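Local coordinates for calcium binding protein (Fasciola hepatica, PDB 5FX0) that probably binds calcium in its full-length form, of which this chain is the dynein light chain-like domain, at residues T31-S36 / Q53-Y58. Numbering follows the deposited sequence.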
# COMPACT_ATOMS: atom_id res chain seq x y z
N THR A 31 14.84 -2.79 8.60
CA THR A 31 15.24 -3.64 7.47
C THR A 31 15.81 -5.01 7.91
O THR A 31 15.47 -6.01 7.31
CB THR A 31 16.20 -2.93 6.51
OG1 THR A 31 17.34 -2.49 7.23
CG2 THR A 31 15.55 -1.73 5.84
N GLU A 32 16.60 -5.07 8.98
CA GLU A 32 17.09 -6.38 9.48
C GLU A 32 15.93 -7.28 9.95
O GLU A 32 15.90 -8.47 9.65
CB GLU A 32 18.10 -6.23 10.62
CG GLU A 32 19.35 -5.40 10.31
CD GLU A 32 20.32 -6.02 9.30
OE1 GLU A 32 20.09 -7.15 8.81
OE2 GLU A 32 21.33 -5.34 9.01
N LYS A 33 14.97 -6.68 10.66
CA LYS A 33 13.72 -7.37 11.02
C LYS A 33 12.98 -7.92 9.80
O LYS A 33 12.57 -9.09 9.79
CB LYS A 33 12.80 -6.44 11.83
CG LYS A 33 11.54 -7.11 12.37
CD LYS A 33 11.87 -8.03 13.53
CE LYS A 33 10.71 -8.94 13.93
NZ LYS A 33 11.23 -10.24 14.45
N PHE A 34 12.81 -7.10 8.77
CA PHE A 34 12.15 -7.60 7.56
C PHE A 34 12.89 -8.80 6.95
O PHE A 34 12.27 -9.77 6.52
CB PHE A 34 12.01 -6.52 6.52
CG PHE A 34 11.14 -6.90 5.36
CD1 PHE A 34 9.77 -6.85 5.48
CD2 PHE A 34 11.69 -7.32 4.17
CE1 PHE A 34 8.95 -7.19 4.42
CE2 PHE A 34 10.87 -7.65 3.10
CZ PHE A 34 9.50 -7.58 3.22
N LYS A 35 14.22 -8.69 6.89
CA LYS A 35 15.12 -9.74 6.40
C LYS A 35 14.85 -11.07 7.14
O LYS A 35 14.69 -12.11 6.51
CB LYS A 35 16.57 -9.31 6.61
CG LYS A 35 17.59 -9.80 5.61
CD LYS A 35 18.94 -9.11 5.85
CE LYS A 35 20.01 -9.54 4.86
NZ LYS A 35 20.57 -10.88 5.18
N SER A 36 14.80 -11.02 8.46
CA SER A 36 14.67 -12.25 9.26
C SER A 36 13.26 -12.81 9.16
O SER A 36 13.08 -14.03 9.14
CB SER A 36 15.06 -12.03 10.72
OG SER A 36 13.92 -11.72 11.51
N GLN A 53 1.92 -8.47 8.95
CA GLN A 53 1.36 -8.39 10.30
C GLN A 53 2.43 -8.25 11.36
O GLN A 53 2.36 -7.35 12.19
CB GLN A 53 0.49 -9.61 10.59
CG GLN A 53 -0.41 -9.46 11.81
CD GLN A 53 -1.02 -10.77 12.26
OE1 GLN A 53 -1.35 -10.94 13.43
NE2 GLN A 53 -1.18 -11.72 11.34
N ASP A 54 3.42 -9.13 11.33
CA ASP A 54 4.57 -9.05 12.27
C ASP A 54 5.42 -7.79 12.15
O ASP A 54 5.89 -7.24 13.16
CB ASP A 54 5.45 -10.30 12.15
CG ASP A 54 4.69 -11.59 12.45
OD1 ASP A 54 3.70 -11.55 13.23
OD2 ASP A 54 5.07 -12.65 11.88
N MET A 55 5.61 -7.30 10.93
CA MET A 55 6.24 -5.99 10.78
C MET A 55 5.44 -4.92 11.53
O MET A 55 6.00 -4.16 12.31
CB MET A 55 6.40 -5.60 9.31
CG MET A 55 7.56 -6.26 8.62
SD MET A 55 9.19 -5.86 9.26
CE MET A 55 9.24 -4.07 9.08
N LYS A 56 4.13 -4.87 11.29
CA LYS A 56 3.28 -3.85 11.91
C LYS A 56 3.29 -3.93 13.45
O LYS A 56 3.33 -2.91 14.11
CB LYS A 56 1.85 -3.86 11.34
CG LYS A 56 0.75 -4.01 12.37
CD LYS A 56 -0.46 -3.15 12.08
CE LYS A 56 -1.27 -2.89 13.34
NZ LYS A 56 -1.45 -1.42 13.55
N ASN A 57 3.24 -5.15 13.99
CA ASN A 57 3.30 -5.38 15.45
C ASN A 57 4.65 -5.02 16.06
O ASN A 57 4.69 -4.34 17.09
CB ASN A 57 2.96 -6.84 15.79
CG ASN A 57 1.51 -7.22 15.45
OD1 ASN A 57 0.67 -6.36 15.23
ND2 ASN A 57 1.23 -8.51 15.38
N TYR A 58 5.75 -5.44 15.42
CA TYR A 58 7.11 -5.09 15.88
C TYR A 58 7.30 -3.58 15.99
O TYR A 58 7.87 -3.08 16.96
CB TYR A 58 8.16 -5.70 14.94
CG TYR A 58 9.59 -5.21 15.13
CD1 TYR A 58 10.44 -5.79 16.08
CD2 TYR A 58 10.10 -4.18 14.32
CE1 TYR A 58 11.75 -5.34 16.23
CE2 TYR A 58 11.40 -3.72 14.47
CZ TYR A 58 12.23 -4.31 15.41
OH TYR A 58 13.51 -3.84 15.54
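Lys33 lays its aliphatic chain across one face of the Tyr58 ring. Lys33 CG sits over the ring centre, 3.8 Å from the Tyr58 centroid and 10° off the normal, a CH-pi contact. Lys33 CD continues over the same face and comes to 3.7 Å from Tyr58 CD1. Lys33 bends at chi2 (74°), which keeps CD over the ring after CG. Tyr58 also touches Glu29, one turn before Lys33 on helix 24-40. Segments 31-36 and 53-58, on helices 24-40 and 48-63, run roughly antiparallel at 147°, their axes approaching to 10.5 Å. The two helices form the helical layer that covers the antiparallel sheet of the dynein light chain fold. Phe34 comes next and lies deeper, its CA 6.9 Å from Met55 CA. Its ring meets Met55 at the edge: Phe34 CD1 is 3.9 Å from Met55 CG, which lies near the ring plane. The sulfur is a Met-aromatic partner at that edge, Met55 SD 5.3 Å from the centroid of the Phe34 ring. A bend at chi2 of Met55 places SD 3.8 Å from Phe34 CA. On the sheet side, Phe34 packs edge-to-face with Phe90 and touches Ile71, while Met55 reaches Cys69.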